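Local atomic coordinates of putative oxidoreductase (Klebsiella pneumoniae subsp. pneumoniae MGH 78578, PDB entry 3E82), a protein that probably catalyses an NAD(P)-dependent oxidation or reduction, as members of the Gfo/Idh/MocA family do, on a substrate that is not established. Residues K20-P25 and F124-W129; L134-V139 and G248-A253; Q190-P195 and H224-H229; M304-A309 and I314-P319. One frame throughout, in Å; residues are numbered along the deposited sequence.

Contact 1 (K20-P25 and F124-W129); sequences KTFHAP and FHNRRW
H23, on the first helix of the Rossmann fold, points one corner of its imidazole at the ring of F124, just beyond the last strand of the parallel sheet. This is an edge-to-face pair: the ring centres are 4.4 Å apart and the planes stand at 50°. The atom that touches is CE1 of H23, sitting over the centre of the F124 ring, 3.6 Å from CD2 of F124 and nearly as close to the other five ring carbons. Behind the same ring, on the opposite face, lies CB of N126, nearer the rim, so the phenyl group is sandwiched between the helix and its own loop. F124 reaches this slot because its CG is swung away from the backbone N (chi1 -163°), sending the ring out toward helix 17-28.

H23 is hydrogen-bonded at both nitrogens, ND1 with Y303 OH and NE2 with D97 OD1. With both ends gripped, rotation of the imidazole is fixed and CE1, the carbon between them, is what F124 meets. The turn leading from strand 8-13 into this helix fits the glycine-rich pattern of a dinucleotide-binding fold (G14, G16, G19), and H23 packs against it, consistent with a place near the nucleotide site of this family.

One residue earlier, F22 meets the edge of F124, its CD1 lying 4.3 Å from F124 CE2. N126 crosses F22 at about a right angle, amide and ring planes 70° apart; its ND2 is hydrogen-bonded to Q299 OE1 and stands 3.9 Å from F22 CE1.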
# COMPACT_ATOMS: atom_id res chain seq x y z
N LYS B 20 22.43 -3.03 -26.55
CA LYS B 20 23.67 -3.73 -26.21
C LYS B 20 23.58 -4.63 -24.98
O LYS B 20 24.12 -5.73 -24.98
CB LYS B 20 24.79 -2.71 -25.99
CG LYS B 20 26.10 -3.29 -25.43
CD LYS B 20 27.09 -2.19 -25.06
CE LYS B 20 28.49 -2.71 -24.78
NZ LYS B 20 28.55 -3.67 -23.64
N THR B 21 22.91 -4.16 -23.93
CA THR B 21 22.81 -4.91 -22.69
C THR B 21 21.76 -6.02 -22.66
O THR B 21 21.98 -7.05 -22.04
CB THR B 21 22.54 -3.97 -21.50
OG1 THR B 21 23.39 -2.82 -21.59
CG2 THR B 21 22.82 -4.67 -20.18
N PHE B 22 20.64 -5.79 -23.32
CA PHE B 22 19.54 -6.75 -23.35
C PHE B 22 19.37 -7.56 -24.63
O PHE B 22 19.71 -8.74 -24.69
CB PHE B 22 18.22 -6.02 -23.06
CG PHE B 22 18.01 -5.68 -21.61
CD1 PHE B 22 17.13 -6.44 -20.83
CD2 PHE B 22 18.69 -4.62 -21.03
CE1 PHE B 22 16.94 -6.14 -19.47
CE2 PHE B 22 18.51 -4.31 -19.67
CZ PHE B 22 17.63 -5.07 -18.90
N HIS B 23 18.85 -6.89 -25.66
CA HIS B 23 18.56 -7.53 -26.93
C HIS B 23 19.64 -8.36 -27.61
O HIS B 23 19.41 -9.53 -27.92
CB HIS B 23 18.01 -6.48 -27.89
CG HIS B 23 16.75 -5.85 -27.41
ND1 HIS B 23 15.57 -6.56 -27.26
CD2 HIS B 23 16.47 -4.58 -27.03
CE1 HIS B 23 14.63 -5.75 -26.80
NE2 HIS B 23 15.15 -4.55 -26.65
N ALA B 24 20.81 -7.78 -27.85
CA ALA B 24 21.87 -8.54 -28.51
C ALA B 24 22.20 -9.84 -27.77
O ALA B 24 22.22 -10.91 -28.38
CB ALA B 24 23.12 -7.69 -28.67
N PRO B 25 22.47 -9.77 -26.45
CA PRO B 25 22.81 -10.98 -25.67
C PRO B 25 21.70 -12.02 -25.64
O PRO B 25 21.95 -13.22 -25.77
CB PRO B 25 23.11 -10.41 -24.28
CG PRO B 25 23.67 -9.05 -24.60
CD PRO B 25 22.69 -8.56 -25.64
N PHE B 124 8.25 -5.48 -26.08
CA PHE B 124 9.16 -6.13 -25.15
C PHE B 124 8.76 -6.12 -23.67
O PHE B 124 9.43 -5.51 -22.85
CB PHE B 124 10.58 -5.55 -25.32
CG PHE B 124 11.69 -6.39 -24.73
CD1 PHE B 124 11.85 -7.73 -25.10
CD2 PHE B 124 12.61 -5.83 -23.85
CE1 PHE B 124 12.92 -8.50 -24.59
CE2 PHE B 124 13.68 -6.59 -23.34
CZ PHE B 124 13.83 -7.92 -23.70
N HIS B 125 7.66 -6.79 -23.35
CA HIS B 125 7.23 -6.91 -21.96
C HIS B 125 7.96 -8.18 -21.55
O HIS B 125 7.45 -9.30 -21.65
CB HIS B 125 5.72 -7.08 -21.87
CG HIS B 125 4.97 -5.80 -22.01
ND1 HIS B 125 5.12 -4.75 -21.12
CD2 HIS B 125 4.04 -5.39 -22.90
CE1 HIS B 125 4.32 -3.76 -21.46
NE2 HIS B 125 3.66 -4.12 -22.54
N ASN B 126 9.20 -7.98 -21.12
CA ASN B 126 10.12 -9.05 -20.79
C ASN B 126 10.17 -9.50 -19.34
O ASN B 126 11.09 -10.22 -18.96
CB ASN B 126 11.52 -8.60 -21.21
CG ASN B 126 12.05 -7.46 -20.35
OD1 ASN B 126 11.31 -6.54 -20.00
ND2 ASN B 126 13.33 -7.51 -20.02
N ARG B 127 9.19 -9.10 -18.53
CA ARG B 127 9.25 -9.47 -17.12
C ARG B 127 8.29 -10.59 -16.70
O ARG B 127 8.15 -10.88 -15.51
CB ARG B 127 9.00 -8.22 -16.26
CG ARG B 127 9.80 -6.98 -16.70
CD ARG B 127 11.31 -7.17 -16.61
NE ARG B 127 11.76 -7.45 -15.25
CZ ARG B 127 11.97 -6.52 -14.32
NH1 ARG B 127 11.80 -5.24 -14.60
NH2 ARG B 127 12.34 -6.89 -13.09
N ARG B 128 7.67 -11.24 -17.68
CA ARG B 128 6.72 -12.32 -17.42
C ARG B 128 7.42 -13.63 -17.05
O ARG B 128 6.77 -14.61 -16.69
CB ARG B 128 5.85 -12.56 -18.65
CG ARG B 128 5.07 -11.33 -19.08
CD ARG B 128 4.24 -11.60 -20.34
NE ARG B 128 3.41 -10.45 -20.64
CZ ARG B 128 2.38 -10.46 -21.49
NH1 ARG B 128 2.05 -11.58 -22.14
NH2 ARG B 128 1.68 -9.35 -21.69
N TRP B 129 8.75 -13.64 -17.14
CA TRP B 129 9.51 -14.84 -16.82
C TRP B 129 10.52 -14.63 -15.71
O TRP B 129 11.50 -15.36 -15.60
CB TRP B 129 10.19 -15.34 -18.10
CG TRP B 129 9.16 -15.63 -19.15
CD1 TRP B 129 8.44 -16.78 -19.30
CD2 TRP B 129 8.67 -14.71 -20.13
NE1 TRP B 129 7.53 -16.63 -20.32
CE2 TRP B 129 7.65 -15.37 -20.85
CE3 TRP B 129 8.99 -13.39 -20.47
CZ2 TRP B 129 6.94 -14.76 -21.89
CZ3 TRP B 129 8.29 -12.78 -21.51
CH2 TRP B 129 7.27 -13.47 -22.21

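Contact 2 (L134-V139 and G248-A253); sequences LGIRQV and GSVIKA
V250 and I136 carry this contact between a helix and the sheet beneath it, with V139 as the third member. V250 points from strand 248-252 toward helix 131-142 and spreads its two methyls under the two helix residues. Its CG1, placed between the backbone N and the carbonyl carbon (chi1 63°), comes within 3.9 Å of CD1 of I136. The other methyl, CG2, is shared: it lies 4.1 Å from I136 CD1 and 4.2 Å from V139 CG2.

I136 starts off along the flank of the helix, and only its end turns in. Bends at both torsions bring CD1 down to the strand, where the isoleucine lies at a slant over V250 and also touches the aliphatic root of K252, CD1 to CB at 4.1 Å. Beyond CB the lysine chain leads away from the helix, its NZ forming salt bridges with D276 and D278 and a hydrogen bond with R254 O; here it is CB that touches I136. V139, one helical turn on, meets V250 tip to tip, its CG1 4.2 Å from V250 CB.

F241 and V243 of one adjacent strand and L280 of the other widen the floor on which I136 rests. S249 and I251 point away from the helix and meet the second subunit. Helix and strand run nearly antiparallel, at 171° with short axes 9.4 Å apart: helix-on-sheet packing of the C-terminal alpha/beta domain, where one sheet face takes the helix and the other the partner subunit.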
# COMPACT_ATOMS: atom_id res chain seq x y z
N LEU B 134 7.31 -15.53 -11.44
CA LEU B 134 6.98 -16.94 -11.68
C LEU B 134 6.71 -17.65 -10.36
O LEU B 134 5.79 -18.46 -10.27
CB LEU B 134 8.12 -17.65 -12.42
CG LEU B 134 8.27 -17.28 -13.90
CD1 LEU B 134 9.46 -18.04 -14.50
CD2 LEU B 134 6.98 -17.62 -14.64
N GLY B 135 7.51 -17.34 -9.35
CA GLY B 135 7.33 -17.95 -8.04
C GLY B 135 5.97 -17.60 -7.45
O GLY B 135 5.22 -18.48 -7.03
N ILE B 136 5.65 -16.31 -7.42
CA ILE B 136 4.37 -15.84 -6.89
C ILE B 136 3.20 -16.44 -7.66
O ILE B 136 2.21 -16.87 -7.07
CB ILE B 136 4.26 -14.30 -6.97
CG1 ILE B 136 5.20 -13.66 -5.95
CG2 ILE B 136 2.82 -13.85 -6.77
CD1 ILE B 136 5.02 -14.17 -4.52
N ARG B 137 3.33 -16.48 -8.98
CA ARG B 137 2.27 -17.04 -9.82
C ARG B 137 2.06 -18.50 -9.45
O ARG B 137 0.93 -18.98 -9.37
CB ARG B 137 2.65 -16.93 -11.30
CG ARG B 137 1.52 -17.35 -12.25
CD ARG B 137 2.00 -17.36 -13.70
NE ARG B 137 0.95 -17.80 -14.63
CZ ARG B 137 0.08 -16.99 -15.23
NH1 ARG B 137 0.14 -15.68 -15.03
NH2 ARG B 137 -0.85 -17.50 -16.03
N GLN B 138 3.17 -19.20 -9.22
CA GLN B 138 3.13 -20.61 -8.87
C GLN B 138 2.37 -20.85 -7.57
O GLN B 138 1.52 -21.74 -7.50
CB GLN B 138 4.55 -21.15 -8.74
CG GLN B 138 4.63 -22.59 -8.27
CD GLN B 138 6.06 -23.05 -8.03
OE1 GLN B 138 6.80 -22.45 -7.23
NE2 GLN B 138 6.47 -24.11 -8.73
N VAL B 139 2.67 -20.07 -6.55
CA VAL B 139 1.98 -20.23 -5.27
C VAL B 139 0.48 -19.95 -5.41
O VAL B 139 -0.34 -20.70 -4.89
CB VAL B 139 2.58 -19.31 -4.18
CG1 VAL B 139 1.80 -19.46 -2.88
CG2 VAL B 139 4.05 -19.66 -3.96
N GLY B 248 -3.99 -18.06 3.25
CA GLY B 248 -2.61 -17.78 3.63
C GLY B 248 -2.00 -16.62 2.88
O GLY B 248 -2.68 -15.94 2.09
N SER B 249 -0.71 -16.40 3.12
CA SER B 249 0.03 -15.31 2.50
C SER B 249 1.37 -15.78 1.98
O SER B 249 1.87 -16.84 2.38
CB SER B 249 0.29 -14.18 3.51
OG SER B 249 -0.91 -13.67 4.06
N VAL B 250 1.96 -14.99 1.09
CA VAL B 250 3.27 -15.30 0.55
C VAL B 250 4.00 -14.00 0.28
O VAL B 250 3.44 -13.04 -0.26
CB VAL B 250 3.17 -16.13 -0.76
CG1 VAL B 250 2.46 -15.34 -1.83
CG2 VAL B 250 4.57 -16.53 -1.22
N ILE B 251 5.26 -13.96 0.70
CA ILE B 251 6.08 -12.79 0.49
C ILE B 251 7.33 -13.19 -0.26
O ILE B 251 7.93 -14.24 0.03
CB ILE B 251 6.52 -12.13 1.84
CG1 ILE B 251 5.33 -11.48 2.54
CG2 ILE B 251 7.58 -11.08 1.58
CD1 ILE B 251 4.30 -12.46 3.07
N LYS B 252 7.71 -12.39 -1.25
CA LYS B 252 8.94 -12.61 -2.00
C LYS B 252 9.70 -11.33 -1.69
O LYS B 252 9.35 -10.25 -2.17
CB LYS B 252 8.69 -12.73 -3.51
CG LYS B 252 9.98 -12.92 -4.33
CD LYS B 252 10.73 -14.20 -3.92
CE LYS B 252 11.91 -14.51 -4.85
NZ LYS B 252 12.96 -13.43 -4.84
N ALA B 253 10.71 -11.45 -0.85
CA ALA B 253 11.49 -10.31 -0.43
C ALA B 253 12.28 -9.60 -1.52
O ALA B 253 12.08 -8.40 -1.77
CB ALA B 253 12.44 -10.73 0.69

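Contact 3 (Q190-P195 and H224-H229); sequences QLFGLP and HKVILH
F192, in the last turn of helix 176-192, takes the imidazole of H224 on one face of its ring, while CB of L191 lies over the centre of the opposite face. The phenyl group thus sits between its own helical neighbour and the residue leading into strand 225-231. The histidine approaches edge-on: ring centres are 4.5 Å apart, planes at 58°, and NE2 of H224 stands 3.5 Å from F192 CG, displaced toward the rim. CE1 follows at 3.8 Å from F192 CD1. What turns the imidazole in is a chi1 of 78°, which tucks CG of H224 between its backbone N and carbonyl carbon.

On the same side as H224, V226 approaches obliquely beside the CD2-CE2 bond, its CG2 3.9 Å from both CD2 and CE2 of F192. G193 then leaves the helix with a positive phi, at backbone angles where a side chain would collide with the preceding carbonyl O, and its own carbonyl O is bonded to Y221 OH. P195 leads into strand 197-203 and packs on Y221 and L219.

Around this pair the aromatic cluster grows: Y221 stacks on H224, and F151 of strand 148-156 sets its ring edge-to-face with F192. The end of helix 176-192 is thereby seated on the mixed sheet, over strand 225-231 between its neighbours 214-220 and 148-156.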
# COMPACT_ATOMS: atom_id res chain seq x y z
N GLN B 190 -1.73 -10.04 -16.50
CA GLN B 190 -1.52 -11.44 -16.88
C GLN B 190 -2.16 -12.36 -15.84
O GLN B 190 -2.77 -13.37 -16.18
CB GLN B 190 -0.02 -11.74 -17.00
CG GLN B 190 0.63 -11.25 -18.30
CD GLN B 190 0.20 -12.07 -19.52
OE1 GLN B 190 -0.69 -11.67 -20.28
NE2 GLN B 190 0.83 -13.22 -19.70
N LEU B 191 -2.00 -12.00 -14.57
CA LEU B 191 -2.56 -12.81 -13.48
C LEU B 191 -4.06 -12.67 -13.31
O LEU B 191 -4.76 -13.66 -13.12
CB LEU B 191 -1.90 -12.43 -12.14
CG LEU B 191 -0.46 -12.87 -11.89
CD1 LEU B 191 0.03 -12.35 -10.54
CD2 LEU B 191 -0.39 -14.39 -11.92
N PHE B 192 -4.56 -11.44 -13.39
CA PHE B 192 -5.98 -11.20 -13.12
C PHE B 192 -6.87 -10.63 -14.21
O PHE B 192 -8.07 -10.46 -13.99
CB PHE B 192 -6.07 -10.28 -11.91
CG PHE B 192 -5.17 -10.68 -10.77
CD1 PHE B 192 -5.42 -11.85 -10.06
CD2 PHE B 192 -4.09 -9.88 -10.40
CE1 PHE B 192 -4.59 -12.23 -8.99
CE2 PHE B 192 -3.25 -10.25 -9.34
CZ PHE B 192 -3.50 -11.42 -8.64
N GLY B 193 -6.32 -10.33 -15.38
CA GLY B 193 -7.15 -9.74 -16.41
C GLY B 193 -7.28 -8.24 -16.13
O GLY B 193 -6.55 -7.70 -15.29
N LEU B 194 -8.22 -7.57 -16.79
CA LEU B 194 -8.41 -6.13 -16.61
C LEU B 194 -9.14 -5.74 -15.33
O LEU B 194 -10.12 -6.36 -14.94
CB LEU B 194 -9.19 -5.54 -17.79
CG LEU B 194 -8.63 -5.72 -19.20
CD1 LEU B 194 -9.58 -5.09 -20.22
CD2 LEU B 194 -7.25 -5.07 -19.27
N PRO B 195 -8.68 -4.68 -14.66
CA PRO B 195 -9.33 -4.22 -13.43
C PRO B 195 -10.59 -3.45 -13.81
O PRO B 195 -10.73 -2.99 -14.95
CB PRO B 195 -8.28 -3.33 -12.80
CG PRO B 195 -7.62 -2.70 -14.02
CD PRO B 195 -7.47 -3.88 -14.96
N HIS B 224 -11.20 -8.45 -5.33
CA HIS B 224 -9.89 -8.30 -4.73
C HIS B 224 -9.21 -7.01 -5.13
O HIS B 224 -9.67 -6.30 -6.04
CB HIS B 224 -9.00 -9.51 -5.04
CG HIS B 224 -8.40 -9.51 -6.41
ND1 HIS B 224 -9.11 -9.87 -7.53
CD2 HIS B 224 -7.14 -9.25 -6.83
CE1 HIS B 224 -8.31 -9.83 -8.59
NE2 HIS B 224 -7.11 -9.46 -8.19
N LYS B 225 -8.11 -6.70 -4.45
CA LYS B 225 -7.37 -5.47 -4.70
C LYS B 225 -5.94 -5.72 -5.14
O LYS B 225 -5.29 -6.68 -4.70
CB LYS B 225 -7.35 -4.61 -3.42
CG LYS B 225 -8.73 -4.26 -2.86
CD LYS B 225 -9.48 -3.30 -3.79
CE LYS B 225 -10.84 -2.92 -3.19
NZ LYS B 225 -11.61 -1.97 -4.04
N VAL B 226 -5.44 -4.84 -6.00
CA VAL B 226 -4.08 -4.91 -6.49
C VAL B 226 -3.41 -3.57 -6.21
O VAL B 226 -3.93 -2.51 -6.57
CB VAL B 226 -4.04 -5.20 -8.01
CG1 VAL B 226 -2.66 -4.87 -8.58
CG2 VAL B 226 -4.37 -6.68 -8.26
N ILE B 227 -2.27 -3.63 -5.54
CA ILE B 227 -1.52 -2.43 -5.21
C ILE B 227 -0.15 -2.49 -5.87
O ILE B 227 0.61 -3.44 -5.66
CB ILE B 227 -1.34 -2.28 -3.69
CG1 ILE B 227 -2.69 -2.03 -3.02
CG2 ILE B 227 -0.40 -1.12 -3.39
CD1 ILE B 227 -2.60 -1.93 -1.49
N LEU B 228 0.15 -1.47 -6.68
CA LEU B 228 1.43 -1.38 -7.37
C LEU B 228 2.11 -0.16 -6.78
O LEU B 228 1.53 0.93 -6.76
CB LEU B 228 1.20 -1.20 -8.87
CG LEU B 228 0.27 -2.21 -9.55
CD1 LEU B 228 0.23 -1.92 -11.06
CD2 LEU B 228 0.76 -3.64 -9.30
N HIS B 229 3.34 -0.34 -6.29
CA HIS B 229 4.04 0.77 -5.64
C HIS B 229 5.49 0.94 -6.11
O HIS B 229 6.26 -0.01 -6.14
CB HIS B 229 4.02 0.55 -4.12
CG HIS B 229 4.55 1.71 -3.33
ND1 HIS B 229 3.75 2.77 -2.94
CD2 HIS B 229 5.80 2.01 -2.91
CE1 HIS B 229 4.49 3.67 -2.32
NE2 HIS B 229 5.74 3.23 -2.28

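Contact 4 (M304-A309 and I314-P319); sequences MLIRDA and IANPVP
The guanidinium of R307 has CA of M304, a selenomethionine here, over one face toward the rim, and the carboxylate carbon of D308 at its edge. The salt bridge from R307 NE to D308 OD1 is 3.3 Å long and reaches the oxygen from above the carboxylate plane; NH1 turns to the carbonyl O of P31. CB of D308 touches the returning chain, 3.9 Å from CD1 of I314.

P317 is the apolar wedge of the other segment. L305 and the proline ring slide past each other in opposite directions, CB to CB at 3.5 Å, while I306 crosses the ring at about a right angle with CD1 3.8 Å from P317 CG. I314 stretches back along the helix: its chi1 of 61° and extended chi2 carry CD1 to within 3.7 Å of L305 CD2. One turn beyond L305, A309 lies against the backbone of I314, its CA making a C-H...O contact of 3.3 Å with I314 O. A water bridges the same oxygen and A309 O, donating to both.

N316 closes an Asx turn, OD1 accepting from V318 N at 3.0 Å, and its ND2 is bonded to L121 O. The loop thus folds back over the end of helix 300-310 and leads into helix 320-339, with N316 and I306 resting on S122 of strand 121-123, at the edge of the parallel sheet.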
# COMPACT_ATOMS: atom_id res chain seq x y z
N MSE B 304 12.29 -16.89 -27.40
CA MSE B 304 12.06 -18.27 -27.78
C MSE B 304 10.61 -18.41 -28.23
O MSE B 304 10.31 -19.11 -29.21
CB MSE B 304 12.34 -19.20 -26.60
CG MSE B 304 13.74 -19.05 -26.05
SE MSE B 304 14.11 -20.27 -24.60
CE MSE B 304 14.11 -19.09 -23.09
N LEU B 305 9.71 -17.73 -27.52
CA LEU B 305 8.29 -17.79 -27.86
C LEU B 305 7.98 -16.97 -29.12
O LEU B 305 7.15 -17.38 -29.94
CB LEU B 305 7.45 -17.31 -26.67
CG LEU B 305 7.53 -18.22 -25.43
CD1 LEU B 305 6.78 -17.58 -24.27
CD2 LEU B 305 6.92 -19.59 -25.76
N ILE B 306 8.64 -15.83 -29.29
CA ILE B 306 8.42 -15.01 -30.48
C ILE B 306 8.90 -15.85 -31.67
O ILE B 306 8.28 -15.86 -32.74
CB ILE B 306 9.24 -13.70 -30.42
CG1 ILE B 306 8.54 -12.67 -29.51
CG2 ILE B 306 9.48 -13.18 -31.84
CD1 ILE B 306 7.27 -12.05 -30.09
N ARG B 307 10.01 -16.56 -31.46
CA ARG B 307 10.58 -17.44 -32.48
C ARG B 307 9.53 -18.47 -32.86
O ARG B 307 9.16 -18.62 -34.02
CB ARG B 307 11.82 -18.16 -31.93
CG ARG B 307 12.47 -19.14 -32.89
CD ARG B 307 13.46 -20.04 -32.16
NE ARG B 307 12.78 -20.75 -31.08
CZ ARG B 307 13.39 -21.43 -30.11
NH1 ARG B 307 14.71 -21.52 -30.07
NH2 ARG B 307 12.66 -22.02 -29.17
N ASP B 308 9.03 -19.19 -31.85
CA ASP B 308 8.04 -20.22 -32.09
C ASP B 308 6.79 -19.67 -32.76
O ASP B 308 6.20 -20.32 -33.62
CB ASP B 308 7.68 -20.91 -30.77
CG ASP B 308 8.86 -21.65 -30.17
OD1 ASP B 308 9.78 -22.00 -30.95
OD2 ASP B 308 8.87 -21.89 -28.94
N ALA B 309 6.39 -18.46 -32.36
CA ALA B 309 5.22 -17.83 -32.95
C ALA B 309 5.47 -17.53 -34.43
O ALA B 309 4.59 -17.72 -35.26
CB ALA B 309 4.87 -16.56 -32.19
N ILE B 314 2.93 -21.43 -32.39
CA ILE B 314 2.03 -20.91 -31.37
C ILE B 314 1.63 -19.47 -31.67
O ILE B 314 2.10 -18.86 -32.62
CB ILE B 314 2.70 -20.91 -29.99
CG1 ILE B 314 3.94 -20.00 -30.03
CG2 ILE B 314 3.09 -22.32 -29.59
CD1 ILE B 314 4.62 -19.82 -28.69
N ALA B 315 0.77 -18.92 -30.82
CA ALA B 315 0.33 -17.55 -30.99
C ALA B 315 1.37 -16.58 -30.42
O ALA B 315 2.23 -16.97 -29.61
CB ALA B 315 -1.02 -17.34 -30.29
N ASN B 316 1.30 -15.33 -30.86
CA ASN B 316 2.19 -14.27 -30.39
C ASN B 316 2.19 -14.35 -28.86
O ASN B 316 1.13 -14.27 -28.23
CB ASN B 316 1.63 -12.92 -30.83
CG ASN B 316 2.59 -11.76 -30.58
OD1 ASN B 316 3.51 -11.86 -29.76
ND2 ASN B 316 2.37 -10.65 -31.29
N PRO B 317 3.36 -14.51 -28.23
CA PRO B 317 3.36 -14.58 -26.76
C PRO B 317 2.95 -13.26 -26.10
O PRO B 317 2.46 -13.24 -24.97
CB PRO B 317 4.80 -14.97 -26.43
CG PRO B 317 5.57 -14.28 -27.53
CD PRO B 317 4.73 -14.59 -28.76
N VAL B 318 3.17 -12.15 -26.81
CA VAL B 318 2.81 -10.85 -26.28
C VAL B 318 2.13 -10.04 -27.37
O VAL B 318 2.75 -9.19 -28.00
CB VAL B 318 4.06 -10.08 -25.81
CG1 VAL B 318 3.64 -8.74 -25.19
CG2 VAL B 318 4.85 -10.94 -24.82
N PRO B 319 0.84 -10.31 -27.61
CA PRO B 319 0.11 -9.56 -28.64
C PRO B 319 0.06 -8.08 -28.30
O PRO B 319 -0.01 -7.70 -27.12
CB PRO B 319 -1.27 -10.22 -28.64
CG PRO B 319 -1.39 -10.76 -27.23
CD PRO B 319 -0.02 -11.32 -26.98
O HOH W 1 1.66 -17.33 -34.73

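In the fold
Contact 1 sits nearest the middle of the chain, about 8 Å from its centre, and its 124-129 segment touches all three others. R128 and W129 pack on L134 of contact 2, R128 on Q190 of contact 3, and W129 on L305 of contact 4, whose centre is about 14 Å away. Contacts 2 and 3, centres about 15 Å apart, reach the same mixed sheet and meet through R137 and L191; both also touch the second subunit. The centres of contacts 4 and 2 are about 26 Å apart, and the two do not touch. Contacts 2 and 3, each centred about 23 Å from the centre of contact 1, lie away from the probable nucleotide site.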